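Local coordinates for G protein alpha subunit (PDB 4FID) that binds guanine nucleotides as the alpha subunit of a heterotrimeric G protein and probably relays signals across the membrane as a GTPase switch, at residues I6-L11 and D324-N329; S19-Q24 and L232-K237. All blocks are in the same frame, centred on the assembly; numbering follows the deposited sequence.

Overall arrangement
Both contacts lie in the Ras-like domain and bring helices on one face of its mixed sheet against central strands. Contact 1 sets the start of strand 6-12 against the C-terminal helix 312-332; contact 2 sets helix 18-28 against strand 230-236, at the bound GDP. Their centres are about 14 Å apart, and strand 6-12 leads through the phosphate-binding loop directly into helix 18-28. The two meet where L10 CD1 lies 4.0 Å from A22 CB. Helix 312-332 spans both, since I315 near its beginning touches I21 while I326 serves contact 1. The side chain of V8 remains about 14 Å from GDP, whereas S19, T20, N236 and K237 line the nucleotide pocket.

Contact 1. Residues I6-L11 and D324-N329; sequences ITVMLL and DVIMKN
I6, at the start of the strand, makes two of the three side-chain contacts and uses both of its branches, one on each of two successive helix residues. Its CG2 methyl meets the same branch of I326, with CG2 to CG2 at 3.8 Å. The longer branch of I6 reaches the end of M327, a selenomethionine, where I6 CD1 lies 3.4 Å from M327 CE and 3.7 Å from M327 SE. The M327 chain bends at both chi2 (-92°) and chi3 (39°), which turns the terminal methyl toward the isoleucine. I326 has its CG2 anti to the backbone N and facing I6, while the other branch extends toward V8. That second touch is looser, with I326 CD1 4.3 Å from V8 CG2. I6, V8 and I326 are buried, whereas M327 is partly exposed and borders the more open flank. The segment axes approach to 10.9 Å at an angle of 122°, and the contact is made entirely by apolar side chains. Strand 6-12 runs between strands 162-167 and 187-193; I6 and V8 also pack on F163, and I326 touches C187, placing the C-terminal helix over this central part of the sheet.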
# COMPACT_ATOMS: atom_id res chain seq x y z
N ILE A 6 13.76 -12.38 16.10
CA ILE A 6 14.09 -11.05 15.61
C ILE A 6 12.79 -10.24 15.45
O ILE A 6 11.84 -10.68 14.78
CB ILE A 6 14.83 -11.10 14.27
CG1 ILE A 6 16.13 -11.89 14.41
CG2 ILE A 6 15.11 -9.69 13.75
CD1 ILE A 6 17.02 -11.80 13.18
N THR A 7 12.76 -9.06 16.06
CA THR A 7 11.57 -8.26 16.07
C THR A 7 11.61 -7.12 15.05
O THR A 7 12.57 -6.37 14.95
CB THR A 7 11.31 -7.73 17.47
OG1 THR A 7 10.98 -8.83 18.31
CG2 THR A 7 10.16 -6.73 17.48
N VAL A 8 10.53 -7.00 14.29
CA VAL A 8 10.44 -6.02 13.24
C VAL A 8 9.14 -5.27 13.39
O VAL A 8 8.09 -5.88 13.56
CB VAL A 8 10.43 -6.70 11.87
CG1 VAL A 8 10.23 -5.67 10.79
CG2 VAL A 8 11.72 -7.48 11.66
N MSE A 9 9.23 -3.95 13.34
CA MSE A 9 8.07 -3.09 13.53
C MSE A 9 7.78 -2.32 12.25
O MSE A 9 8.66 -1.64 11.73
CB MSE A 9 8.34 -2.12 14.68
CG MSE A 9 7.22 -1.14 14.92
SE MSE A 9 7.45 0.00 16.51
CE MSE A 9 6.97 -1.24 17.94
N LEU A 10 6.55 -2.45 11.73
CA LEU A 10 6.14 -1.68 10.55
C LEU A 10 5.45 -0.39 10.96
O LEU A 10 4.45 -0.43 11.67
CB LEU A 10 5.19 -2.47 9.67
CG LEU A 10 5.79 -3.63 8.86
CD1 LEU A 10 4.74 -4.19 7.95
CD2 LEU A 10 7.01 -3.19 8.09
N LEU A 11 6.00 0.73 10.51
CA LEU A 11 5.38 2.05 10.65
C LEU A 11 5.04 2.64 9.30
O LEU A 11 5.64 2.29 8.30
CB LEU A 11 6.30 3.04 11.37
CG LEU A 11 6.54 3.01 12.90
CD1 LEU A 11 5.33 2.57 13.70
CD2 LEU A 11 7.74 2.16 13.26
N ASP A 324 19.58 -9.88 5.94
CA ASP A 324 21.02 -9.77 6.03
C ASP A 324 21.39 -8.46 6.67
O ASP A 324 22.20 -8.43 7.58
CB ASP A 324 21.69 -9.93 4.66
CG ASP A 324 21.53 -11.33 4.09
OD1 ASP A 324 21.66 -12.33 4.85
OD2 ASP A 324 21.27 -11.43 2.87
N VAL A 325 20.80 -7.36 6.21
CA VAL A 325 21.07 -6.06 6.84
C VAL A 325 20.78 -6.09 8.35
O VAL A 325 21.58 -5.61 9.15
CB VAL A 325 20.32 -4.89 6.14
CG1 VAL A 325 20.41 -3.60 6.98
CG2 VAL A 325 20.86 -4.65 4.73
N ILE A 326 19.65 -6.67 8.74
CA ILE A 326 19.30 -6.77 10.15
C ILE A 326 20.31 -7.62 10.92
O ILE A 326 20.74 -7.24 12.02
CB ILE A 326 17.84 -7.32 10.35
CG1 ILE A 326 16.83 -6.42 9.65
CG2 ILE A 326 17.47 -7.41 11.83
CD1 ILE A 326 15.44 -6.98 9.64
N MSE A 327 20.69 -8.77 10.35
CA MSE A 327 21.68 -9.67 10.98
C MSE A 327 23.06 -9.03 11.10
O MSE A 327 23.71 -9.11 12.16
CB MSE A 327 21.84 -10.99 10.22
CG MSE A 327 20.54 -11.69 9.89
SE MSE A 327 19.93 -12.99 11.20
CE MSE A 327 20.43 -12.08 12.85
N LYS A 328 23.53 -8.41 10.01
CA LYS A 328 24.86 -7.82 10.01
C LYS A 328 24.90 -6.77 11.12
O LYS A 328 25.77 -6.78 11.99
CB LYS A 328 25.20 -7.17 8.67
CG LYS A 328 26.31 -6.10 8.82
CD LYS A 328 26.60 -5.30 7.53
CE LYS A 328 27.77 -4.32 7.71
NZ LYS A 328 27.50 -3.18 8.64
N ASN A 329 23.92 -5.89 11.07
CA ASN A 329 23.82 -4.84 12.06
C ASN A 329 23.82 -5.34 13.49
O ASN A 329 24.56 -4.82 14.32
CB ASN A 329 22.60 -3.96 11.79
CG ASN A 329 22.99 -2.52 11.50
OD1 ASN A 329 23.41 -2.19 10.38
ND2 ASN A 329 22.88 -1.66 12.51

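Contact 2. Residues S19-Q24 and L232-K237; sequences STIAKQ and LIFLNK. With GDP (guanosine-5'-diphosphate), chain C.
F234 and N236 meet I21 of the helix from alternate positions on one side of the strand, while L232, where the segment begins, packs instead on A322 of helix 312-332. The F234 ring receives I21 at its edge, near the ring plane, with I21 CG2 4.4 Å from F234 CE2. L235, between the two, turns to the other side of the strand and touches T192. N236 again points at the helix, and its OD1 lies 4.2 Å from I21 CD1; chi1 of -57° and chi2 of -72° bend the isoleucine so that CD1 and CG2 serve different strand residues. The N236 amide is gripped at both ends: OD1 accepts from A309 N and is hydrogen-bonded to T307 OG1, while ND2 donates to S16 O and to N7 of the guanine at 2.9 Å (N-H...N7 141°). This is the nucleotide site of a P-loop GTPase, with N236, K237 and D239 belonging to the NKxD base-recognition motif and helix 18-28 following the phosphate-binding loop. On that helix S19 N donates to GDP O3B at 3.0 Å. T20 OG1 donates to GDP O1A, on the alpha phosphate, at 2.9 Å. A weak bond from the T20 backbone amide reaches the same oxygen. K237 follows at the N-cap of the next helix. Its extended chain passes over the purine, K237 CG lying 3.7 Å from GDP C6 and K237 CE 3.6 Å from GDP N9, and ends in a salt bridge with D117.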
# COMPACT_ATOMS: atom_id res chain seq x y z
N SER A 19 0.21 -2.31 5.38
CA SER A 19 -0.65 -3.45 5.73
C SER A 19 -0.57 -4.53 4.65
O SER A 19 -0.63 -5.72 4.93
CB SER A 19 -2.09 -2.98 5.98
OG SER A 19 -3.03 -3.75 5.25
N THR A 20 -0.39 -4.12 3.40
CA THR A 20 -0.18 -5.06 2.32
C THR A 20 1.16 -5.79 2.46
O THR A 20 1.28 -6.98 2.19
CB THR A 20 -0.18 -4.36 0.98
OG1 THR A 20 -1.42 -3.64 0.82
CG2 THR A 20 -0.00 -5.41 -0.14
N ILE A 21 2.18 -5.06 2.89
CA ILE A 21 3.45 -5.70 3.16
C ILE A 21 3.30 -6.79 4.24
O ILE A 21 3.87 -7.87 4.11
CB ILE A 21 4.48 -4.67 3.63
CG1 ILE A 21 4.64 -3.56 2.59
CG2 ILE A 21 5.79 -5.37 3.99
CD1 ILE A 21 5.37 -3.99 1.36
N ALA A 22 2.54 -6.50 5.30
CA ALA A 22 2.37 -7.43 6.40
C ALA A 22 1.61 -8.71 6.01
O ALA A 22 1.95 -9.80 6.47
CB ALA A 22 1.68 -6.74 7.57
N LYS A 23 0.58 -8.56 5.19
CA LYS A 23 -0.13 -9.73 4.68
C LYS A 23 0.79 -10.54 3.77
O LYS A 23 0.77 -11.77 3.75
CB LYS A 23 -1.39 -9.32 3.93
CG LYS A 23 -2.58 -9.06 4.82
CD LYS A 23 -3.68 -8.38 4.05
CE LYS A 23 -4.74 -7.83 5.00
NZ LYS A 23 -5.39 -6.62 4.43
N GLN A 24 1.61 -9.84 3.01
CA GLN A 24 2.50 -10.47 2.06
C GLN A 24 3.53 -11.34 2.76
O GLN A 24 3.92 -12.39 2.25
CB GLN A 24 3.18 -9.40 1.21
CG GLN A 24 3.78 -9.94 -0.06
CD GLN A 24 2.74 -10.44 -1.04
OE1 GLN A 24 2.24 -9.68 -1.87
NE2 GLN A 24 2.43 -11.73 -0.96
N LEU A 232 14.98 1.07 8.19
CA LEU A 232 14.80 0.77 6.78
C LEU A 232 13.64 1.59 6.26
O LEU A 232 12.69 1.85 7.00
CB LEU A 232 14.45 -0.72 6.59
CG LEU A 232 15.61 -1.71 6.46
CD1 LEU A 232 16.58 -1.56 7.63
CD2 LEU A 232 15.10 -3.16 6.32
N ILE A 233 13.69 1.96 4.99
CA ILE A 233 12.56 2.63 4.38
C ILE A 233 12.13 1.86 3.16
O ILE A 233 12.96 1.60 2.29
CB ILE A 233 12.90 4.06 3.93
CG1 ILE A 233 13.21 4.93 5.13
CG2 ILE A 233 11.73 4.69 3.18
CD1 ILE A 233 13.45 6.35 4.74
N PHE A 234 10.86 1.51 3.08
CA PHE A 234 10.33 0.90 1.86
C PHE A 234 9.60 1.99 1.11
O PHE A 234 8.58 2.50 1.56
CB PHE A 234 9.37 -0.27 2.14
CG PHE A 234 10.05 -1.53 2.63
CD1 PHE A 234 11.43 -1.61 2.77
CD2 PHE A 234 9.28 -2.65 2.96
CE1 PHE A 234 12.04 -2.78 3.24
CE2 PHE A 234 9.87 -3.82 3.42
CZ PHE A 234 11.26 -3.88 3.56
N LEU A 235 10.15 2.35 -0.03
CA LEU A 235 9.50 3.32 -0.89
C LEU A 235 8.53 2.51 -1.74
O LEU A 235 8.90 1.91 -2.75
CB LEU A 235 10.55 4.03 -1.74
CG LEU A 235 11.59 4.68 -0.83
CD1 LEU A 235 12.95 4.89 -1.54
CD2 LEU A 235 11.06 5.99 -0.27
N ASN A 236 7.29 2.49 -1.31
CA ASN A 236 6.33 1.54 -1.84
C ASN A 236 5.51 2.09 -3.00
O ASN A 236 5.43 3.33 -3.20
CB ASN A 236 5.40 1.07 -0.73
CG ASN A 236 4.64 -0.16 -1.10
OD1 ASN A 236 5.19 -1.09 -1.70
ND2 ASN A 236 3.36 -0.20 -0.72
N LYS A 237 4.93 1.17 -3.76
CA LYS A 237 4.10 1.52 -4.91
C LYS A 237 4.93 2.08 -6.05
O LYS A 237 4.50 2.99 -6.74
CB LYS A 237 2.98 2.49 -4.53
CG LYS A 237 2.10 1.96 -3.37
CD LYS A 237 0.85 2.81 -3.17
CE LYS A 237 -0.11 2.19 -2.18
NZ LYS A 237 -1.30 3.06 -1.95
PB GDP C . -2.16 0.80 5.44
O1B GDP C . -3.09 -0.15 6.15
O2B GDP C . -2.55 2.22 5.78
O3B GDP C . -0.76 0.52 5.94
O3A GDP C . -2.21 0.63 3.82
PA GDP C . -2.88 -0.64 3.05
O1A GDP C . -1.98 -1.85 3.09
O2A GDP C . -4.25 -0.97 3.60
O5' GDP C . -3.05 -0.10 1.53
C5' GDP C . -4.35 -0.09 0.92
C4' GDP C . -4.29 -0.33 -0.60
O4' GDP C . -3.00 -0.06 -1.16
C3' GDP C . -4.66 -1.77 -0.97
O3' GDP C . -5.76 -1.77 -1.90
C2' GDP C . -3.39 -2.34 -1.60
O2' GDP C . -3.69 -3.30 -2.63
C1' GDP C . -2.67 -1.09 -2.09
N9 GDP C . -1.19 -1.27 -2.23
C8 GDP C . -0.27 -1.41 -1.25
N7 GDP C . 0.98 -1.55 -1.76
C5 GDP C . 0.88 -1.51 -3.10
C6 GDP C . 1.79 -1.60 -4.27
O6 GDP C . 3.02 -1.76 -4.11
N1 GDP C . 1.28 -1.52 -5.50
C2 GDP C . -0.04 -1.34 -5.71
N2 GDP C . -0.49 -1.25 -6.98
N3 GDP C . -0.94 -1.24 -4.70
C4 GDP C . -0.55 -1.32 -3.40